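Local coordinates for protein anti-restriction endonuclease (Enterobacteria phage T4, PDB 3WX4) that mimics DNA to block DNA binding by the bacterial histone-like protein H-NS and inhibits the host restriction endonuclease McrA, at residues Thr12-Ile17 and Ala58-Val63; Glu38-Glu43 and Lys76-Tyr81; Asp46-Thr51 and Tyr62-Pro67. All blocks are in the same frame, centred on the assembly; numbering follows the deposited sequence.

Contact 1: residues Thr12-Ile17 and Ala58-Val63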
loop_
_atom_site.group_PDB
_atom_site.type_symbol
_atom_site.label_atom_id
_atom_site.label_comp_id
_atom_site.label_asym_id
_atom_site.label_seq_id
_atom_site.Cartn_x
_atom_site.Cartn_y
_atom_site.Cartn_z
ATOM N N THR A 12 -6.823 5.440 11.906
ATOM C CA THR A 12 -6.285 4.716 13.052
ATOM C C THR A 12 -7.412 3.765 13.396
ATOM O O THR A 12 -8.522 4.184 13.769
ATOM C CB THR A 12 -5.998 5.624 14.229
ATOM O OG1 THR A 12 -4.922 6.478 13.889
ATOM C CG2 THR A 12 -5.607 4.808 15.441
ATOM N N PHE A 13 -7.154 2.487 13.212
ATOM C CA PHE A 13 -8.143 1.467 13.475
ATOM C C PHE A 13 -7.730 0.751 14.762
ATOM O O PHE A 13 -6.623 0.223 14.826
ATOM C CB PHE A 13 -8.150 0.477 12.300
ATOM C CG PHE A 13 -9.221 -0.555 12.389
ATOM C CD1 PHE A 13 -8.921 -1.905 12.214
ATOM C CD2 PHE A 13 -10.551 -0.184 12.632
ATOM C CE1 PHE A 13 -9.906 -2.884 12.278
ATOM C CE2 PHE A 13 -11.568 -1.141 12.697
ATOM C CZ PHE A 13 -11.257 -2.513 12.519
ATOM N N LYS A 14 -8.594 0.748 15.777
ATOM C CA LYS A 14 -8.288 0.070 17.034
ATOM C C LYS A 14 -8.867 -1.301 16.993
ATOM O O LYS A 14 -10.047 -1.471 16.684
ATOM C CB LYS A 14 -8.895 0.827 18.207
ATOM C CG LYS A 14 -8.674 0.210 19.596
ATOM C CD LYS A 14 -9.108 1.284 20.641
ATOM C CE LYS A 14 -9.361 0.688 21.983
ATOM N NZ LYS A 14 -10.050 1.670 22.840
ATOM N N ILE A 15 -8.054 -2.309 17.279
ATOM C CA ILE A 15 -8.561 -3.642 17.266
ATOM C C ILE A 15 -8.539 -4.043 18.709
ATOM O O ILE A 15 -7.493 -4.422 19.272
ATOM C CB ILE A 15 -7.708 -4.552 16.355
ATOM C CG1 ILE A 15 -7.721 -4.001 14.933
ATOM C CG2 ILE A 15 -8.264 -5.948 16.348
ATOM C CD1 ILE A 15 -6.874 -4.806 13.936
ATOM N N ASP A 16 -9.701 -3.911 19.354
ATOM C CA ASP A 16 -9.808 -4.233 20.781
ATOM C C ASP A 16 -9.193 -5.570 21.264
ATOM O O ASP A 16 -8.431 -5.594 22.254
ATOM C CB ASP A 16 -11.277 -4.241 21.209
ATOM C CG ASP A 16 -11.980 -2.855 21.037
ATOM O OD1 ASP A 16 -11.316 -1.778 20.874
ATOM O OD2 ASP A 16 -13.242 -2.874 21.098
ATOM N N ILE A 17 -9.547 -6.680 20.616
ATOM C CA ILE A 17 -9.044 -7.950 21.092
ATOM C C ILE A 17 -7.507 -8.039 21.011
ATOM O O ILE A 17 -6.889 -8.743 21.826
ATOM C CB ILE A 17 -9.701 -9.147 20.372
ATOM C CG1 ILE A 17 -9.567 -10.373 21.245
ATOM C CG2 ILE A 17 -9.066 -9.406 18.983
ATOM C CD1 ILE A 17 -10.506 -11.553 20.846
ATOM N N ALA A 58 -0.442 0.042 21.180
ATOM C CA ALA A 58 -0.425 -1.365 20.777
ATOM C C ALA A 58 -1.884 -1.755 20.490
ATOM O O ALA A 58 -2.803 -1.292 21.195
ATOM C CB ALA A 58 0.153 -2.245 21.903
ATOM N N GLY A 59 -2.109 -2.637 19.514
ATOM C CA GLY A 59 -3.485 -2.963 19.168
ATOM C C GLY A 59 -4.140 -1.974 18.188
ATOM O O GLY A 59 -5.271 -2.233 17.710
ATOM N N TYR A 60 -3.495 -0.837 17.909
ATOM C CA TYR A 60 -4.025 0.130 16.942
ATOM C C TYR A 60 -3.187 -0.011 15.681
ATOM O O TYR A 60 -1.987 -0.254 15.770
ATOM C CB TYR A 60 -3.831 1.584 17.334
ATOM C CG TYR A 60 -4.335 2.063 18.671
ATOM C CD1 TYR A 60 -5.013 1.226 19.564
ATOM C CD2 TYR A 60 -4.132 3.387 19.033
ATOM C CE1 TYR A 60 -5.477 1.725 20.798
ATOM C CE2 TYR A 60 -4.583 3.872 20.227
ATOM C CZ TYR A 60 -5.251 3.036 21.096
ATOM O OH TYR A 60 -5.705 3.603 22.257
ATOM N N PHE A 61 -3.798 0.211 14.518
ATOM C CA PHE A 61 -3.099 0.097 13.215
ATOM C C PHE A 61 -3.356 1.315 12.371
ATOM O O PHE A 61 -4.455 1.875 12.469
ATOM C CB PHE A 61 -3.617 -1.126 12.472
ATOM C CG PHE A 61 -3.287 -2.385 13.164
ATOM C CD1 PHE A 61 -2.144 -3.089 12.812
ATOM C CD2 PHE A 61 -4.039 -2.802 14.273
ATOM C CE1 PHE A 61 -1.735 -4.193 13.560
ATOM C CE2 PHE A 61 -3.650 -3.902 15.046
ATOM C CZ PHE A 61 -2.477 -4.606 14.685
ATOM N N TYR A 62 -2.374 1.767 11.597
ATOM C CA TYR A 62 -2.680 2.880 10.695
ATOM C C TYR A 62 -3.215 2.149 9.469
ATOM O O TYR A 62 -2.827 0.994 9.210
ATOM C CB TYR A 62 -1.471 3.759 10.345
ATOM C CG TYR A 62 -0.293 3.072 9.661
ATOM C CD1 TYR A 62 -0.362 2.712 8.323
ATOM C CD2 TYR A 62 0.890 2.797 10.368
ATOM C CE1 TYR A 62 0.705 2.090 7.680
ATOM C CE2 TYR A 62 1.976 2.164 9.758
ATOM C CZ TYR A 62 1.879 1.810 8.406
ATOM O OH TYR A 62 2.882 1.163 7.730
ATOM N N VAL A 63 -4.139 2.780 8.737
ATOM C CA VAL A 63 -4.721 2.129 7.559
ATOM C C VAL A 63 -4.861 3.221 6.491
ATOM O O VAL A 63 -5.390 4.307 6.788
ATOM C CB VAL A 63 -6.112 1.549 7.871
ATOM C CG1 VAL A 63 -6.705 0.928 6.632
ATOM C CG2 VAL A 63 -6.009 0.468 8.923
#
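With chi1 of I15 at -60°, CG1 stands anti to the carbonyl carbon, and an extended chi2 carries CD1 on to the ring of F61. F61 has a similar first torsion, and I15 lies roughly perpendicular to it, I15 CD1 being 3.5 Å from both F61 CD2 and F61 CE2. Y60 and K14 point from the sheet on the face opposite to F61. The K14 chain is extended throughout and runs alongside the phenol in the same direction, so that its methylenes do the touching, K14 CD being 3.7 Å from Y60 CE1. At the other flank of this ring T12 CG2 approaches Y60 CD2 at 4.1 Å, while T12 OG1 is hydrogen-bonded to the hydroxyl of Y52.

The backbones beneath are antiparallel. F13 and F61 form a hydrogen-bonded pair: F13 N gives a nearly straight bond to F61 O (2.9 Å, 171° at the hydrogen), and F61 N returns one to F13 O. A third bond, I15 N to G59 O at 2.8 Å, lies just past the end of the ladder and holds I15, the N-cap residue of helix 16-24. G59 has a positive phi of 84°, and its amide is held by the hydroxyl of Y29.

F13 CB meets V63 CG2 at 4.0 Å, on the face that L75 and V74 of helix 71-84 cover. T12 and F13 also pair with a strand of the second subunit, continuing the sheet across the interface. The contact thus pairs an outer strand with the central strand of an antiparallel sheet, three-stranded within one chain, that helices back.

Contact 2: residues Glu38-Glu43 and Lys76-Tyr81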
loop_
_atom_site.group_PDB
_atom_site.type_symbol
_atom_site.label_atom_id
_atom_site.label_comp_id
_atom_site.label_asym_id
_atom_site.label_seq_id
_atom_site.Cartn_x
_atom_site.Cartn_y
_atom_site.Cartn_z
ATOM N N GLU A 38 1.919 -8.834 7.631
ATOM C CA GLU A 38 2.592 -9.375 6.458
ATOM C C GLU A 38 1.589 -10.045 5.512
ATOM O O GLU A 38 1.636 -9.820 4.292
ATOM C CB GLU A 38 3.638 -10.383 6.896
ATOM C CG GLU A 38 4.355 -11.021 5.721
ATOM C CD GLU A 38 5.422 -11.934 6.227
ATOM O OE1 GLU A 38 6.332 -11.431 6.934
ATOM O OE2 GLU A 38 5.321 -13.152 5.954
ATOM N N GLU A 39 0.691 -10.851 6.070
ATOM C CA GLU A 39 -0.298 -11.543 5.255
ATOM C C GLU A 39 -1.277 -10.591 4.611
ATOM O O GLU A 39 -1.672 -10.828 3.465
ATOM C CB GLU A 39 -1.061 -12.630 6.044
ATOM C CG GLU A 39 -0.220 -13.900 6.231
ATOM C CD GLU A 39 -0.987 -15.094 6.867
ATOM O OE1 GLU A 39 -0.327 -16.169 7.079
ATOM O OE2 GLU A 39 -2.218 -14.948 7.160
ATOM N N LEU A 40 -1.683 -9.537 5.311
ATOM C CA LEU A 40 -2.611 -8.574 4.710
ATOM C C LEU A 40 -1.940 -7.904 3.513
ATOM O O LEU A 40 -2.579 -7.660 2.484
ATOM C CB LEU A 40 -3.065 -7.517 5.720
ATOM C CG LEU A 40 -4.077 -8.039 6.776
ATOM C CD1 LEU A 40 -4.183 -7.022 7.941
ATOM C CD2 LEU A 40 -5.490 -8.280 6.120
ATOM N N HIS A 41 -0.657 -7.607 3.635
ATOM C CA HIS A 41 0.056 -6.999 2.527
ATOM C C HIS A 41 0.291 -7.984 1.388
ATOM O O HIS A 41 0.287 -7.598 0.217
ATOM C CB HIS A 41 1.400 -6.440 2.994
ATOM C CG HIS A 41 1.268 -5.136 3.707
ATOM N ND1 HIS A 41 2.168 -4.706 4.661
ATOM C CD2 HIS A 41 0.337 -4.156 3.591
ATOM C CE1 HIS A 41 1.798 -3.512 5.097
ATOM N NE2 HIS A 41 0.691 -3.154 4.462
ATOM N N LEU A 42 0.494 -9.247 1.705
ATOM C CA LEU A 42 0.769 -10.175 0.626
ATOM C C LEU A 42 -0.471 -10.485 -0.195
ATOM O O LEU A 42 -0.386 -10.644 -1.409
ATOM C CB LEU A 42 1.408 -11.470 1.164
ATOM C CG LEU A 42 2.885 -11.343 1.603
ATOM C CD1 LEU A 42 3.384 -12.653 2.222
ATOM C CD2 LEU A 42 3.787 -10.984 0.392
ATOM N N GLU A 43 -1.625 -10.484 0.456
ATOM C CA GLU A 43 -2.892 -10.838 -0.191
ATOM C C GLU A 43 -3.811 -9.722 -0.579
ATOM O O GLU A 43 -4.927 -9.958 -1.046
ATOM C CB GLU A 43 -3.601 -11.798 0.731
ATOM C CG GLU A 43 -2.549 -12.681 1.321
ATOM C CD GLU A 43 -2.934 -14.107 1.348
ATOM O OE1 GLU A 43 -3.559 -14.505 2.369
ATOM O OE2 GLU A 43 -2.623 -14.809 0.335
ATOM N N LYS A 76 -13.288 -4.792 7.090
ATOM C CA LYS A 76 -13.882 -6.100 7.128
ATOM C C LYS A 76 -12.835 -7.137 6.819
ATOM O O LYS A 76 -12.831 -8.228 7.395
ATOM C CB LYS A 76 -14.996 -6.242 6.075
ATOM C CG LYS A 76 -16.389 -5.823 6.512
ATOM C CD LYS A 76 -17.369 -6.190 5.351
ATOM C CE LYS A 76 -18.837 -5.833 5.656
ATOM N NZ LYS A 76 -19.721 -6.155 4.449
ATOM N N THR A 77 -11.982 -6.824 5.852
ATOM C CA THR A 77 -10.951 -7.756 5.458
ATOM C C THR A 77 -9.986 -7.949 6.652
ATOM O O THR A 77 -9.613 -9.065 6.989
ATOM C CB THR A 77 -10.179 -7.218 4.249
ATOM O OG1 THR A 77 -11.070 -7.102 3.130
ATOM C CG2 THR A 77 -9.030 -8.185 3.850
ATOM N N ILE A 78 -9.583 -6.848 7.266
ATOM C CA ILE A 78 -8.656 -6.948 8.405
ATOM C C ILE A 78 -9.280 -7.854 9.478
ATOM O O ILE A 78 -8.645 -8.794 9.957
ATOM C CB ILE A 78 -8.368 -5.549 8.985
ATOM C CG1 ILE A 78 -7.560 -4.716 7.986
ATOM C CG2 ILE A 78 -7.579 -5.673 10.346
ATOM C CD1 ILE A 78 -7.536 -3.261 8.357
ATOM N N MET A 79 -10.547 -7.618 9.821
ATOM C CA MET A 79 -11.168 -8.432 10.858
ATOM C C MET A 79 -11.283 -9.879 10.511
ATOM O O MET A 79 -11.172 -10.724 11.391
ATOM C CB MET A 79 -12.519 -7.863 11.282
ATOM C CG MET A 79 -12.394 -6.460 11.848
ATOM S SD MET A 79 -11.153 -6.466 13.290
ATOM C CE MET A 79 -11.876 -7.763 14.288
ATOM N N ILE A 80 -11.504 -10.208 9.235
ATOM C CA ILE A 80 -11.562 -11.630 8.873
ATOM C C ILE A 80 -10.235 -12.308 9.249
ATOM O O ILE A 80 -10.203 -13.415 9.783
ATOM C CB ILE A 80 -11.816 -11.815 7.340
ATOM C CG1 ILE A 80 -13.315 -11.626 7.053
ATOM C CG2 ILE A 80 -11.384 -13.204 6.893
ATOM C CD1 ILE A 80 -13.639 -11.259 5.584
ATOM N N TYR A 81 -9.130 -11.650 8.922
ATOM C CA TYR A 81 -7.814 -12.202 9.258
ATOM C C TYR A 81 -7.640 -12.252 10.761
ATOM O O TYR A 81 -7.141 -13.229 11.276
ATOM C CB TYR A 81 -6.708 -11.339 8.655
ATOM C CG TYR A 81 -6.537 -11.562 7.182
ATOM C CD1 TYR A 81 -5.465 -12.309 6.695
ATOM C CD2 TYR A 81 -7.415 -10.973 6.265
ATOM C CE1 TYR A 81 -5.249 -12.458 5.313
ATOM C CE2 TYR A 81 -7.223 -11.111 4.898
ATOM C CZ TYR A 81 -6.137 -11.848 4.425
ATOM O OH TYR A 81 -5.909 -11.936 3.072
#
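L40 and Y81 run antiparallel to one another as side chains, the leucine laying one methyl on the phenol. Chi1 of -74° and an extended chi2 swing L40 CD2 over the ring face, where it makes a CH-pi contact 3.5 Å from the ring centroid and 21° off the normal. Its closest ring atom is Y81 CD2, at 3.3 Å. The other branch, L40 CD1, meets I78 CG1 at 4.1 Å. One leucine thus touches two residues a turn apart on helix 71-84, I78 with CD1 and Y81 with CD2.

Two glutamates flank the edge of the same ring. E43, bent at chi2, brings OE1 near the ring plane, 4.0 Å from Y81 CE1, with its carboxylate turned 73° from the ring. E43 CB lies 3.3 Å from Y81 OH, and that hydroxyl receives a weak hydrogen bond from N44 just beyond. E39 OE2 is looser, 4.2 Å from Y81 CD1.

No hydrogen bond joins the segments, whose axes approach to 10.8 Å. F47 and I49 of strand 47-51 also pack on L40, making this an oblique helix-helix packing on one face of an antiparallel sheet.

Contact 3: residues Asp46-Thr51 and Tyr62-Pro67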
loop_
_atom_site.group_PDB
_atom_site.type_symbol
_atom_site.label_atom_id
_atom_site.label_comp_id
_atom_site.label_asym_id
_atom_site.label_seq_id
_atom_site.Cartn_x
_atom_site.Cartn_y
_atom_site.Cartn_z
ATOM N N ASP A 46 -4.666 -3.175 -2.300
ATOM C CA ASP A 46 -5.351 -1.882 -2.250
ATOM C C ASP A 46 -5.375 -1.091 -0.923
ATOM O O ASP A 46 -6.217 -0.197 -0.716
ATOM C CB ASP A 46 -6.798 -2.061 -2.778
ATOM C CG ASP A 46 -7.520 -3.261 -2.134
ATOM O OD1 ASP A 46 -6.964 -3.858 -1.168
ATOM O OD2 ASP A 46 -8.652 -3.608 -2.583
ATOM N N PHE A 47 -4.453 -1.411 -0.000
ATOM C CA PHE A 47 -4.391 -0.630 1.222
ATOM C C PHE A 47 -3.064 -0.926 1.922
ATOM O O PHE A 47 -2.436 -1.949 1.653
ATOM C CB PHE A 47 -5.574 -0.912 2.167
ATOM C CG PHE A 47 -5.601 -2.292 2.753
ATOM C CD1 PHE A 47 -4.890 -2.603 3.924
ATOM C CD2 PHE A 47 -6.374 -3.270 2.179
ATOM C CE1 PHE A 47 -4.963 -3.856 4.487
ATOM C CE2 PHE A 47 -6.460 -4.567 2.751
ATOM C CZ PHE A 47 -5.744 -4.859 3.913
ATOM N N LEU A 48 -2.626 0.027 2.728
ATOM C CA LEU A 48 -1.374 -0.148 3.519
ATOM C C LEU A 48 -1.846 -0.288 4.951
ATOM O O LEU A 48 -2.876 0.299 5.345
ATOM C CB LEU A 48 -0.497 1.098 3.423
ATOM C CG LEU A 48 0.139 1.402 2.079
ATOM C CD1 LEU A 48 0.790 2.810 2.152
ATOM C CD2 LEU A 48 1.202 0.316 1.740
ATOM N N ILE A 49 -1.117 -1.055 5.764
ATOM C CA ILE A 49 -1.505 -1.171 7.164
ATOM C C ILE A 49 -0.206 -1.352 7.934
ATOM O O ILE A 49 0.789 -1.874 7.385
ATOM C CB ILE A 49 -2.419 -2.368 7.407
ATOM C CG1 ILE A 49 -2.852 -2.380 8.871
ATOM C CG2 ILE A 49 -1.730 -3.664 6.970
ATOM C CD1 ILE A 49 -3.807 -3.497 9.204
ATOM N N GLY A 50 -0.187 -0.901 9.181
ATOM C CA GLY A 50 1.039 -1.077 9.951
ATOM C C GLY A 50 0.766 -0.734 11.406
ATOM O O GLY A 50 -0.242 -0.095 11.769
ATOM N N THR A 51 1.681 -1.173 12.273
ATOM C CA THR A 51 1.541 -0.861 13.691
ATOM C C THR A 51 2.196 0.503 13.883
ATOM O O THR A 51 2.899 1.020 13.006
ATOM C CB THR A 51 2.353 -1.895 14.536
ATOM O OG1 THR A 51 3.670 -1.961 13.987
ATOM C CG2 THR A 51 1.752 -3.252 14.384
ATOM N N TYR A 62 -2.374 1.767 11.597
ATOM C CA TYR A 62 -2.680 2.880 10.695
ATOM C C TYR A 62 -3.215 2.149 9.469
ATOM O O TYR A 62 -2.827 0.994 9.210
ATOM C CB TYR A 62 -1.471 3.759 10.345
ATOM C CG TYR A 62 -0.293 3.072 9.661
ATOM C CD1 TYR A 62 -0.362 2.712 8.323
ATOM C CD2 TYR A 62 0.890 2.797 10.368
ATOM C CE1 TYR A 62 0.705 2.090 7.680
ATOM C CE2 TYR A 62 1.976 2.164 9.758
ATOM C CZ TYR A 62 1.879 1.810 8.406
ATOM O OH TYR A 62 2.882 1.163 7.730
ATOM N N VAL A 63 -4.139 2.780 8.737
ATOM C CA VAL A 63 -4.721 2.129 7.559
ATOM C C VAL A 63 -4.861 3.221 6.491
ATOM O O VAL A 63 -5.390 4.307 6.788
ATOM C CB VAL A 63 -6.112 1.549 7.871
ATOM C CG1 VAL A 63 -6.705 0.928 6.632
ATOM C CG2 VAL A 63 -6.009 0.468 8.923
ATOM N N ILE A 64 -4.305 2.971 5.309
ATOM C CA ILE A 64 -4.370 3.897 4.190
ATOM C C ILE A 64 -4.883 3.126 2.970
ATOM O O ILE A 64 -4.165 2.304 2.379
ATOM C CB ILE A 64 -2.990 4.502 3.855
ATOM C CG1 ILE A 64 -2.414 5.189 5.094
ATOM C CG2 ILE A 64 -3.132 5.617 2.756
ATOM C CD1 ILE A 64 -0.902 5.433 5.005
ATOM N N PRO A 65 -6.149 3.371 2.588
ATOM C CA PRO A 65 -6.780 2.711 1.436
ATOM C C PRO A 65 -6.309 3.387 0.165
ATOM O O PRO A 65 -5.983 4.588 0.185
ATOM C CB PRO A 65 -8.276 2.930 1.703
ATOM C CG PRO A 65 -8.286 4.305 2.281
ATOM C CD PRO A 65 -7.101 4.266 3.270
ATOM N N ALA A 66 -6.207 2.610 -0.921
ATOM C CA ALA A 66 -5.770 3.182 -2.211
ATOM C C ALA A 66 -6.940 4.042 -2.713
ATOM O O ALA A 66 -8.066 3.831 -2.286
ATOM C CB ALA A 66 -5.469 2.051 -3.233
ATOM N N PRO A 67 -6.684 5.011 -3.614
ATOM C CA PRO A 67 -7.790 5.849 -4.109
ATOM C C PRO A 67 -8.898 4.919 -4.653
ATOM O O PRO A 67 -8.620 3.888 -5.292
ATOM C CB PRO A 67 -7.122 6.700 -5.204
ATOM C CG PRO A 67 -5.644 6.753 -4.788
ATOM C CD PRO A 67 -5.425 5.315 -4.324
HETATM O O HOH W 1 2.340 -0.050 5.527
#
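Y62 lies flat over the backbone of G50, its ring taking the space on that face where the glycine has no side chain. G50 CA sits over the ring in a CH-pi contact, 3.6 Å from the centroid and 25° off the normal, and G50 N is 3.4 Å above the plane. This placement follows from chi1 of 59°, which puts CG between the backbone N and the carbonyl carbon and folds the phenol across the neighbouring strand. The hydroxyl shares a hydrogen bond with a water 2.6 Å from Y62 OH, and that water donates to I49 O.

L48 and I64 project from the same face as Y62, their CD1 methyls 4.2 Å apart; L48 also packs on L48 of the second subunit. On the reverse face CG1 of I49, opposite its backbone N, comes within 3.4 Å of Y62 O and sits more loosely against V63 CG2, at 4.3 Å. F47 stands across from P65, bringing F47 CB within 3.9 Å of P65 CA, but its ring leads off toward L40 and V74 of the helices.

Five backbone bonds hold the strands together. L48 and I64 exchange two, as do G50 and Y62, the bond from G50 N to Y62 O being the longest at 3.2 Å. A66 N adds one to D46 O, its donor 45° out of the carbonyl plane. The D46 carboxylate forms a salt bridge with K69. The whole is an antiparallel beta hairpin, strands 47-51 and 60-65, with one face toward the helices and the other contributing to the dimer interface.

How the contacts relate
Contacts 1 and 3 use opposite edges of strand 60-65, which lies between strands 2-14 and 47-51; they share Y62 and V63, and their centres are about 12 Å apart. F61 connects them, with F61 CB 3.9 Å from I49 CG1. Contact 2 joins the two helices that lie on this sheet, its centre about 13 Å from that of contact 1 and 11 Å from that of contact 3. I78 touches both of these contacts, its CG2 lying 3.8 Å from I15 CD1 and its CD1 3.8 Å from I49 CD1. A probable hydrogen bond, H41 NE2 to I49 N at 3.1 Å, also ties helix 26-43 to the hairpin. Contacts 1 and 3 both reach the second subunit.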